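Long-range contacts in HDLP (histone deacetylase-like protein) (Aquifex aeolicus, PDB 1C3S), which binds a zinc ion and probably acts as a deacetylase of the histone deacetylase family, here in complex with a hydroxamic acid ligand: residues Lys5-Leu10 with Glu45-Arg50; Asp168-Asp173 with Gly256-Leu261; Leu190-Glu195 with Leu265-Leu270. The protein carries 2 engineered substitutions. All blocks are in the same frame, centred on the assembly; numbering follows the deposited sequence.

Contact 1: Lys5-Leu10 with Glu45-Arg50; sequences KLIGTL and ELIKSR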
loop_
_atom_site.group_PDB
_atom_site.type_symbol
_atom_site.label_atom_id
_atom_site.label_comp_id
_atom_site.label_asym_id
_atom_site.label_seq_id
_atom_site.Cartn_x
_atom_site.Cartn_y
_atom_site.Cartn_z
ATOM N N LYS A 5 -17.484 -1.403 -2.264
ATOM C CA LYS A 5 -16.974 -2.498 -3.075
ATOM C C LYS A 5 -15.539 -2.886 -2.788
ATOM O O LYS A 5 -14.713 -2.047 -2.448
ATOM C CB LYS A 5 -17.066 -2.119 -4.552
ATOM C CG LYS A 5 -18.445 -1.731 -5.039
ATOM C CD LYS A 5 -19.394 -2.899 -4.989
ATOM C CE LYS A 5 -20.691 -2.538 -5.677
ATOM N NZ LYS A 5 -21.582 -3.705 -5.684
ATOM N N LEU A 6 -15.240 -4.162 -2.941
ATOM C CA LEU A 6 -13.878 -4.627 -2.750
ATOM C C LEU A 6 -13.458 -5.084 -4.136
ATOM O O LEU A 6 -14.159 -5.859 -4.781
ATOM C CB LEU A 6 -13.815 -5.804 -1.774
ATOM C CG LEU A 6 -12.427 -6.296 -1.326
ATOM C CD1 LEU A 6 -12.565 -7.621 -0.591
ATOM C CD2 LEU A 6 -11.527 -6.510 -2.510
ATOM N N ILE A 7 -12.325 -4.598 -4.612
ATOM C CA ILE A 7 -11.866 -4.995 -5.927
ATOM C C ILE A 7 -10.851 -6.105 -5.842
ATOM O O ILE A 7 -9.817 -5.940 -5.228
ATOM C CB ILE A 7 -11.255 -3.826 -6.654
ATOM C CG1 ILE A 7 -12.319 -2.748 -6.810
ATOM C CG2 ILE A 7 -10.711 -4.290 -8.008
ATOM C CD1 ILE A 7 -11.850 -1.539 -7.516
ATOM N N GLY A 8 -11.139 -7.240 -6.457
ATOM C CA GLY A 8 -10.191 -8.331 -6.386
ATOM C C GLY A 8 -10.521 -9.557 -7.204
ATOM O O GLY A 8 -11.502 -9.584 -7.930
ATOM N N THR A 9 -9.671 -10.571 -7.065
ATOM C CA THR A 9 -9.807 -11.844 -7.768
ATOM C C THR A 9 -8.862 -12.870 -7.135
ATOM O O THR A 9 -7.871 -12.494 -6.519
ATOM C CB THR A 9 -9.455 -11.685 -9.267
ATOM O OG1 THR A 9 -9.546 -12.951 -9.926
ATOM C CG2 THR A 9 -8.057 -11.138 -9.424
ATOM N N LEU A 10 -9.182 -14.156 -7.263
ATOM C CA LEU A 10 -8.320 -15.201 -6.719
ATOM C C LEU A 10 -7.204 -15.512 -7.704
ATOM O O LEU A 10 -6.357 -16.357 -7.435
ATOM C CB LEU A 10 -9.087 -16.508 -6.442
ATOM C CG LEU A 10 -10.171 -16.605 -5.369
ATOM C CD1 LEU A 10 -9.634 -16.144 -4.004
ATOM C CD2 LEU A 10 -11.336 -15.763 -5.796
ATOM N N GLU A 45 -20.696 -7.356 -3.508
ATOM C CA GLU A 45 -19.754 -6.346 -3.019
ATOM C C GLU A 45 -18.373 -6.460 -3.645
ATOM O O GLU A 45 -17.532 -5.574 -3.501
ATOM C CB GLU A 45 -19.610 -6.455 -1.498
ATOM C CG GLU A 45 -20.882 -6.196 -0.702
ATOM C CD GLU A 45 -20.687 -6.458 0.773
ATOM O OE1 GLU A 45 -20.396 -7.613 1.136
ATOM O OE2 GLU A 45 -20.819 -5.509 1.568
ATOM N N LEU A 46 -18.150 -7.565 -4.334
ATOM C CA LEU A 46 -16.881 -7.826 -4.976
ATOM C C LEU A 46 -16.919 -7.426 -6.448
ATOM O O LEU A 46 -17.927 -7.607 -7.135
ATOM C CB LEU A 46 -16.568 -9.310 -4.829
ATOM C CG LEU A 46 -15.243 -9.887 -5.290
ATOM C CD1 LEU A 46 -14.090 -9.229 -4.548
ATOM C CD2 LEU A 46 -15.259 -11.376 -5.002
ATOM N N ILE A 47 -15.824 -6.842 -6.913
ATOM C CA ILE A 47 -15.692 -6.430 -8.307
ATOM C C ILE A 47 -14.487 -7.209 -8.830
ATOM O O ILE A 47 -13.427 -7.231 -8.194
ATOM C CB ILE A 47 -15.380 -4.913 -8.447
ATOM C CG1 ILE A 47 -16.417 -4.073 -7.700
ATOM C CG2 ILE A 47 -15.366 -4.519 -9.908
ATOM C CD1 ILE A 47 -17.786 -4.110 -8.291
ATOM N N LYS A 48 -14.652 -7.858 -9.973
ATOM C CA LYS A 48 -13.567 -8.629 -10.563
ATOM C C LYS A 48 -12.522 -7.672 -11.146
ATOM O O LYS A 48 -12.857 -6.711 -11.845
ATOM C CB LYS A 48 -14.124 -9.550 -11.641
ATOM C CG LYS A 48 -13.099 -10.378 -12.362
ATOM C CD LYS A 48 -13.785 -11.268 -13.411
ATOM C CE LYS A 48 -12.777 -11.976 -14.308
ATOM N NZ LYS A 48 -11.838 -12.799 -13.516
ATOM N N SER A 49 -11.253 -7.922 -10.838
ATOM C CA SER A 49 -10.185 -7.069 -11.336
ATOM C C SER A 49 -10.029 -7.179 -12.845
ATOM O O SER A 49 -10.155 -8.259 -13.411
ATOM C CB SER A 49 -8.849 -7.428 -10.677
ATOM O OG SER A 49 -8.892 -7.228 -9.283
ATOM N N ARG A 50 -9.762 -6.055 -13.497
ATOM C CA ARG A 50 -9.540 -6.067 -14.929
ATOM C C ARG A 50 -8.111 -5.564 -15.113
ATOM O O ARG A 50 -7.591 -4.840 -14.266
ATOM C CB ARG A 50 -10.508 -5.130 -15.672
ATOM C CG ARG A 50 -10.206 -3.669 -15.467
ATOM C CD ARG A 50 -11.125 -2.759 -16.251
ATOM N NE ARG A 50 -10.828 -1.344 -15.990
ATOM C CZ ARG A 50 -9.740 -0.705 -16.409
ATOM N NH1 ARG A 50 -8.819 -1.340 -17.120
ATOM N NH2 ARG A 50 -9.578 0.580 -16.117
#
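Leu6 and Ile7 pair with Leu46 and Ile47 as parallel beta strands, the two strands of a beta-alpha-beta unit whose connection contains helix 28-37; strand 46-48 is an outermost strand of the parallel sheet. Leu6 N donates to Glu45 O at 2.7 Å, and Leu6 O receives Ile47 N at 2.9 Å. Ile47 O then takes up Gly8 N at 2.9 Å in a nearly linear bond (166° at the hydrogen). Beyond it the ladder frays, for Ser49 N reaches Gly8 O only weakly.

Side chains alternate between the two faces. Leu6 and Leu46 both meet Leu32 of helix 28-37, and the CD1 branch of Leu46 bends back over the pairing to lie 3.4 Å from Leu6 O. On the other face Ile7 CG1 rests on Ile47 CB, while Ile7 also packs against helix 98-118. Ser49 OG settles over the backbone of Gly8, 3.4 Å from its CA, and is hydrogen-bonded to Ser109 OG.

Lys5 crosses Ile47 at about a right angle. Its chain bends at CB-CG (chi2 -66°), which brings CD to within 3.9 Å of Ile47 CD1 and lets NZ bond to the carbonyl of Lys44. With an alanine here, Ile47 CD1 would probably lose the cover given by Lys5 CG and CD, and Lys44 O its ammonium partner. The strands are thus joined chiefly through main-chain bonds, which depend little on side-chain identity, whereas the side chains fasten the pair to the helices on its two faces.

Contact 2: Asp168-Asp173 with Gly256-Leu261; sequences DAHHCD and GTDPLL. With ZN (zinc ion), chain B; SHH (octanedioic acid hydroxyamide phenylamide), chain C.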
loop_
_atom_site.group_PDB
_atom_site.type_symbol
_atom_site.label_atom_id
_atom_site.label_comp_id
_atom_site.label_asym_id
_atom_site.label_seq_id
_atom_site.Cartn_x
_atom_site.Cartn_y
_atom_site.Cartn_z
ATOM N N ASP A 168 2.144 2.994 4.432
ATOM C CA ASP A 168 2.967 1.815 4.297
ATOM C C ASP A 168 4.241 2.126 5.053
ATOM O O ASP A 168 4.696 3.267 5.056
ATOM C CB ASP A 168 3.325 1.595 2.845
ATOM C CG ASP A 168 3.915 0.249 2.602
ATOM O OD1 ASP A 168 3.130 -0.657 2.261
ATOM O OD2 ASP A 168 5.143 0.095 2.772
ATOM N N ALA A 169 4.824 1.105 5.662
ATOM C CA ALA A 169 6.044 1.240 6.436
ATOM C C ALA A 169 7.233 1.805 5.670
ATOM O O ALA A 169 8.214 2.215 6.294
ATOM C CB ALA A 169 6.413 -0.101 7.042
ATOM N N HIS A 170 7.166 1.828 4.338
ATOM C CA HIS A 170 8.275 2.370 3.544
ATOM C C HIS A 170 7.864 3.569 2.696
ATOM O O HIS A 170 6.731 3.651 2.227
ATOM C CB HIS A 170 8.849 1.331 2.577
ATOM C CG HIS A 170 9.104 0.001 3.189
ATOM N ND1 HIS A 170 8.080 -0.777 3.661
ATOM C CD2 HIS A 170 10.276 -0.652 3.355
ATOM C CE1 HIS A 170 8.646 -1.880 4.098
ATOM N NE2 HIS A 170 9.976 -1.853 3.934
ATOM N N HIS A 171 8.820 4.473 2.485
ATOM C CA HIS A 171 8.625 5.668 1.673
ATOM C C HIS A 171 8.234 5.310 0.252
ATOM O O HIS A 171 8.810 4.434 -0.369
ATOM C CB HIS A 171 9.920 6.481 1.654
ATOM C CG HIS A 171 9.936 7.600 0.657
ATOM N ND1 HIS A 171 9.038 8.647 0.690
ATOM C CD2 HIS A 171 10.780 7.865 -0.368
ATOM C CE1 HIS A 171 9.328 9.505 -0.269
ATOM N NE2 HIS A 171 10.381 9.054 -0.923
ATOM N N CYS A 172 7.247 6.014 -0.266
ATOM C CA CYS A 172 6.761 5.803 -1.612
ATOM C C CYS A 172 7.600 6.600 -2.582
ATOM O O CYS A 172 7.067 7.440 -3.296
ATOM C CB CYS A 172 5.314 6.288 -1.674
ATOM S SG CYS A 172 5.107 7.975 -1.004
ATOM N N ASP A 173 8.902 6.350 -2.628
ATOM C CA ASP A 173 9.795 7.102 -3.530
ATOM C C ASP A 173 9.335 7.200 -4.982
ATOM O O ASP A 173 9.685 8.159 -5.687
ATOM C CB ASP A 173 11.204 6.519 -3.509
ATOM C CG ASP A 173 11.226 5.033 -3.834
ATOM O OD1 ASP A 173 12.344 4.517 -4.092
ATOM O OD2 ASP A 173 10.141 4.391 -3.813
ATOM N N GLY A 256 -0.655 -0.250 3.466
ATOM C CA GLY A 256 0.200 -1.415 3.567
ATOM C C GLY A 256 0.147 -1.878 5.012
ATOM O O GLY A 256 0.169 -1.055 5.928
ATOM N N THR A 257 0.071 -3.190 5.225
ATOM C CA THR A 257 -0.002 -3.734 6.574
ATOM C C THR A 257 1.381 -4.054 7.096
ATOM O O THR A 257 1.521 -4.668 8.160
ATOM C CB THR A 257 -0.831 -5.040 6.634
ATOM O OG1 THR A 257 -0.197 -6.049 5.834
ATOM C CG2 THR A 257 -2.257 -4.804 6.120
ATOM N N ASP A 258 2.420 -3.647 6.375
ATOM C CA ASP A 258 3.736 -3.980 6.872
ATOM C C ASP A 258 4.186 -3.177 8.087
ATOM O O ASP A 258 5.200 -3.521 8.691
ATOM C CB ASP A 258 4.808 -3.954 5.769
ATOM C CG ASP A 258 4.873 -2.642 5.041
ATOM O OD1 ASP A 258 4.378 -1.638 5.600
ATOM O OD2 ASP A 258 5.448 -2.616 3.923
ATOM N N PRO A 259 3.473 -2.085 8.451
ATOM C CA PRO A 259 3.929 -1.353 9.640
ATOM C C PRO A 259 3.639 -2.177 10.903
ATOM O O PRO A 259 4.206 -1.924 11.963
ATOM C CB PRO A 259 3.107 -0.070 9.582
ATOM C CG PRO A 259 1.826 -0.564 9.024
ATOM C CD PRO A 259 2.346 -1.359 7.835
ATOM N N LEU A 260 2.766 -3.177 10.770
ATOM C CA LEU A 260 2.394 -4.051 11.883
ATOM C C LEU A 260 3.533 -4.867 12.488
ATOM O O LEU A 260 4.388 -5.397 11.771
ATOM C CB LEU A 260 1.280 -5.016 11.447
ATOM C CG LEU A 260 -0.082 -4.419 11.090
ATOM C CD1 LEU A 260 -0.998 -5.503 10.589
ATOM C CD2 LEU A 260 -0.677 -3.727 12.313
ATOM N N LEU A 261 3.498 -4.989 13.814
ATOM C CA LEU A 261 4.479 -5.738 14.614
ATOM C C LEU A 261 4.986 -7.083 14.081
ATOM O O LEU A 261 6.190 -7.346 14.123
ATOM C CB LEU A 261 3.921 -5.976 16.016
ATOM C CG LEU A 261 4.764 -6.875 16.928
ATOM C CD1 LEU A 261 6.078 -6.198 17.197
ATOM C CD2 LEU A 261 4.034 -7.153 18.237
HETATM ZN ZN ZN B . 6.285 -1.452 2.668
HETATM O O1 SHH C . 6.544 -0.746 0.990
HETATM O O2 SHH C . 7.398 -3.408 1.124
HETATM N N1 SHH C . 7.495 -1.381 0.174
HETATM C C1 SHH C . 8.064 -2.554 0.599
HETATM C C2 SHH C . 9.512 -2.633 0.559
HETATM C C3 SHH C . 10.058 -3.663 -0.420
HETATM C C4 SHH C . 11.571 -3.653 -0.435
HETATM C C5 SHH C . 12.089 -4.656 0.568
HETATM C C6 SHH C . 13.455 -5.046 0.042
HETATM C C7 SHH C . 14.337 -5.581 1.148
HETATM C C8 SHH C . 14.561 -7.051 0.950
HETATM O O3 SHH C . 15.060 -7.559 -0.042
HETATM N N2 SHH C . 14.168 -7.758 2.029
HETATM C C9 SHH C . 13.913 -9.232 2.248
HETATM C C10 SHH C . 13.524 -9.613 3.581
HETATM C C11 SHH C . 13.262 -11.023 3.895
HETATM C C12 SHH C . 13.400 -12.046 2.912
HETATM C C13 SHH C . 13.818 -11.635 1.562
HETATM C C14 SHH C . 14.069 -10.219 1.205
#
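Asp168 and His170 from one loop and Asp258 from the other converge on a zinc ion, forming the Asp-His-Asp metal site of the histone deacetylase fold in loops that follow strands 162-166 and 250-254. Packing is dense around the metal. Asp168 OD2 and Asp258 OD2 each bind zinc at 1.9 Å, and His170 ND1 does so at 2.2 Å; O1 of the ligand's hydroxamic acid group is the fourth donor. Asp168 OD2 and Asp258 OD2 stand only 3.0 Å apart, a closeness that the shared cation probably makes tolerable.

Each carboxylate is held by more than the metal. Asp168 OD2 also accepts the backbone N of His170 on its anti lone pair, closing an Asx turn, while Asp168 OD1 is hydrogen-bonded to Gly295 N and Gln254 NE2. That same OD1 lies against Gly256 CA, where a beta carbon would collide with it. In Asp258, CG stands between the backbone N and the carbonyl carbon (chi1 56°). The His170 ring presents its edge to this carboxylate, the two planes 55° apart, and one face to ligand C2, 3.4 Å above the ring centre.

Away from the metal the contact slackens. Ala169 CB meets Pro259 CB at an ordinary 4.2 Å. Asp258 and Pro259 are the central residues of a type I turn from Thr257 to Leu260, after which the chains diverge, the first into helix 173-179. Between the two regions, Ala169 N donates to Asp258 OD1 at 2.8 Å, on the syn side and 19° out of the carboxylate plane.

Contact 3: Leu190-Glu195 with Leu265-Leu270; sequences LHQSPE and LSKFNL. With SHH (octanedioic acid hydroxyamide phenylamide), chain C.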
loop_
_atom_site.group_PDB
_atom_site.type_symbol
_atom_site.label_atom_id
_atom_site.label_comp_id
_atom_site.label_asym_id
_atom_site.label_seq_id
_atom_site.Cartn_x
_atom_site.Cartn_y
_atom_site.Cartn_z
ATOM N N LEU A 190 4.262 8.488 5.827
ATOM C CA LEU A 190 4.873 8.161 7.105
ATOM C C LEU A 190 5.548 6.854 6.723
ATOM O O LEU A 190 4.959 6.050 6.021
ATOM C CB LEU A 190 3.839 7.918 8.224
ATOM C CG LEU A 190 2.696 8.903 8.528
ATOM C CD1 LEU A 190 2.467 8.931 10.029
ATOM C CD2 LEU A 190 3.002 10.281 8.031
ATOM N N HIS A 191 6.779 6.643 7.162
ATOM C CA HIS A 191 7.513 5.426 6.805
ATOM C C HIS A 191 8.766 5.252 7.666
ATOM O O HIS A 191 9.138 6.151 8.424
ATOM C CB HIS A 191 7.918 5.515 5.335
ATOM C CG HIS A 191 8.638 6.784 5.005
ATOM N ND1 HIS A 191 9.864 7.103 5.552
ATOM C CD2 HIS A 191 8.268 7.856 4.262
ATOM C CE1 HIS A 191 10.219 8.313 5.159
ATOM N NE2 HIS A 191 9.267 8.792 4.375
ATOM N N GLN A 192 9.406 4.091 7.562
ATOM C CA GLN A 192 10.629 3.858 8.321
ATOM C C GLN A 192 11.663 4.783 7.705
ATOM O O GLN A 192 11.791 4.852 6.489
ATOM C CB GLN A 192 11.106 2.411 8.186
ATOM C CG GLN A 192 10.080 1.372 8.603
ATOM C CD GLN A 192 10.542 -0.021 8.282
ATOM O OE1 GLN A 192 11.465 -0.533 8.899
ATOM N NE2 GLN A 192 9.920 -0.636 7.292
ATOM N N SER A 193 12.389 5.500 8.545
ATOM C CA SER A 193 13.394 6.422 8.065
ATOM C C SER A 193 14.331 5.754 7.048
ATOM O O SER A 193 14.696 4.588 7.180
ATOM C CB SER A 193 14.177 6.962 9.256
ATOM O OG SER A 193 15.140 7.903 8.850
ATOM N N PRO A 194 14.738 6.501 6.016
ATOM C CA PRO A 194 15.630 5.961 4.992
ATOM C C PRO A 194 17.010 5.662 5.570
ATOM O O PRO A 194 17.795 4.956 4.951
ATOM C CB PRO A 194 15.685 7.092 3.962
ATOM C CG PRO A 194 14.399 7.884 4.257
ATOM C CD PRO A 194 14.449 7.913 5.731
ATOM N N GLU A 195 17.296 6.195 6.757
ATOM C CA GLU A 195 18.597 5.987 7.375
ATOM C C GLU A 195 18.809 4.522 7.731
ATOM O O GLU A 195 19.940 4.050 7.792
ATOM C CB GLU A 195 18.765 6.892 8.616
ATOM C CG GLU A 195 18.220 6.368 9.943
ATOM C CD GLU A 195 19.269 5.624 10.802
ATOM O OE1 GLU A 195 18.913 5.175 11.919
ATOM O OE2 GLU A 195 20.447 5.496 10.377
ATOM N N LEU A 265 9.436 -7.190 7.407
ATOM C CA LEU A 265 9.956 -6.108 6.564
ATOM C C LEU A 265 9.696 -4.719 7.135
ATOM O O LEU A 265 9.724 -3.728 6.415
ATOM C CB LEU A 265 9.389 -6.198 5.141
ATOM C CG LEU A 265 10.078 -7.253 4.277
ATOM C CD1 LEU A 265 9.458 -7.336 2.903
ATOM C CD2 LEU A 265 11.543 -6.866 4.162
ATOM N N SER A 266 9.454 -4.666 8.439
ATOM C CA SER A 266 9.222 -3.414 9.129
ATOM C C SER A 266 9.729 -3.536 10.538
ATOM O O SER A 266 9.639 -4.602 11.135
ATOM C CB SER A 266 7.738 -3.094 9.166
ATOM O OG SER A 266 7.438 -2.200 10.231
ATOM N N LYS A 267 10.247 -2.444 11.077
ATOM C CA LYS A 267 10.745 -2.449 12.443
ATOM C C LYS A 267 9.777 -1.792 13.425
ATOM O O LYS A 267 10.130 -1.539 14.583
ATOM C CB LYS A 267 12.096 -1.756 12.494
ATOM C CG LYS A 267 13.164 -2.489 11.709
ATOM C CD LYS A 267 13.437 -3.856 12.295
ATOM C CE LYS A 267 14.484 -4.572 11.459
ATOM N NZ LYS A 267 14.890 -5.875 12.064
ATOM N N PHE A 268 8.561 -1.524 12.947
ATOM C CA PHE A 268 7.489 -0.922 13.741
ATOM C C PHE A 268 6.749 -2.004 14.518
ATOM O O PHE A 268 6.586 -3.118 14.036
ATOM C CB PHE A 268 6.489 -0.209 12.833
ATOM C CG PHE A 268 7.023 1.029 12.175
ATOM C CD1 PHE A 268 6.265 1.691 11.209
ATOM C CD2 PHE A 268 8.252 1.579 12.560
ATOM C CE1 PHE A 268 6.712 2.892 10.635
ATOM C CE2 PHE A 268 8.705 2.768 11.994
ATOM C CZ PHE A 268 7.929 3.427 11.029
ATOM N N ASN A 269 6.309 -1.685 15.726
ATOM C CA ASN A 269 5.581 -2.668 16.511
ATOM C C ASN A 269 4.138 -2.190 16.676
ATOM O O ASN A 269 3.633 -2.036 17.795
ATOM C CB ASN A 269 6.237 -2.872 17.887
ATOM C CG ASN A 269 7.744 -3.127 17.795
ATOM O OD1 ASN A 269 8.219 -3.869 16.934
ATOM N ND2 ASN A 269 8.494 -2.524 18.711
ATOM N N LEU A 270 3.487 -1.943 15.548
ATOM C CA LEU A 270 2.109 -1.487 15.548
ATOM C C LEU A 270 1.088 -2.622 15.702
ATOM O O LEU A 270 1.405 -3.819 15.569
ATOM C CB LEU A 270 1.806 -0.721 14.258
ATOM C CG LEU A 270 2.700 0.474 13.938
ATOM C CD1 LEU A 270 1.963 1.377 12.950
ATOM C CD2 LEU A 270 3.018 1.260 15.201
HETATM O O1 SHH C . 6.544 -0.746 0.990
HETATM O O2 SHH C . 7.398 -3.408 1.124
HETATM N N1 SHH C . 7.495 -1.381 0.174
HETATM C C1 SHH C . 8.064 -2.554 0.599
HETATM C C2 SHH C . 9.512 -2.633 0.559
HETATM C C3 SHH C . 10.058 -3.663 -0.420
HETATM C C4 SHH C . 11.571 -3.653 -0.435
HETATM C C5 SHH C . 12.089 -4.656 0.568
HETATM C C6 SHH C . 13.455 -5.046 0.042
HETATM C C7 SHH C . 14.337 -5.581 1.148
HETATM C C8 SHH C . 14.561 -7.051 0.950
HETATM O O3 SHH C . 15.060 -7.559 -0.042
HETATM N N2 SHH C . 14.168 -7.758 2.029
HETATM C C9 SHH C . 13.913 -9.232 2.248
HETATM C C10 SHH C . 13.524 -9.613 3.581
HETATM C C11 SHH C . 13.262 -11.023 3.895
HETATM C C12 SHH C . 13.400 -12.046 2.912
HETATM C C13 SHH C . 13.818 -11.635 1.562
HETATM C C14 SHH C . 14.069 -10.219 1.205
#
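Gln192 NE2 is gripped by two carbonyl oxygens: Leu265 O across the contact, at 3.2 Å, and Ala169 O, through a weak bond. The first of these bonds lies in the carbonyl plane, on a lone pair of Leu265 O. The other end of the amide is used as well, since Lys267 N donates to Gln192 OE1 at 3.1 Å, approaching from above the carbonyl plane. Both bonds fix the rotation of the amide, which the extended chain beyond CG (chi2 173°) delivers to the 265-267 backbone. The amide thereby ties the end of strand 185-192 to the loop after strand 250-254 beside the zinc site, the Gln192 side chain lying about 4 Å from that of the zinc ligand His170 (nearest atoms).

Closer to the main chain, Gln192 CG sits over one face of the Phe268 ring in a CH-pi contact, 4.1 Å from the centroid and offset toward the rim. Within the loop Ser266 OG accepts Phe268 N at 3.0 Å, an ST turn. Leu265 CD2 approaches the bound ligand's phenyl carbon C10 at 3.4 Å, lining the pocket wall.

Strand 185-192 runs beside strand 217-222; Phe268 touches Leu222 there, while Leu190 and Leu270 both pack on helix 228-243.

Contact 1 lies at an edge of the parallel sheet, partly buried, and is built on regular strand pairing backed by aliphatic packing. Contact 3 reaches the same sheet on the opposite side of the chain's centre, their centres about 30 Å apart; it is buried, though further from that centre than contact 2, and joins a strand end to a loop through a side-chain amide. Contact 2 is the most central, wholly buried, and rests on metal coordination by loops. Contacts 2 and 3 touch: their segments alternate along the chain, Ala169 O and Leu270 O probably accept hydrogen bonds from Gln192 N and Leu261 N, and both meet the ligand, at its zinc-binding head and its phenyl end respectively.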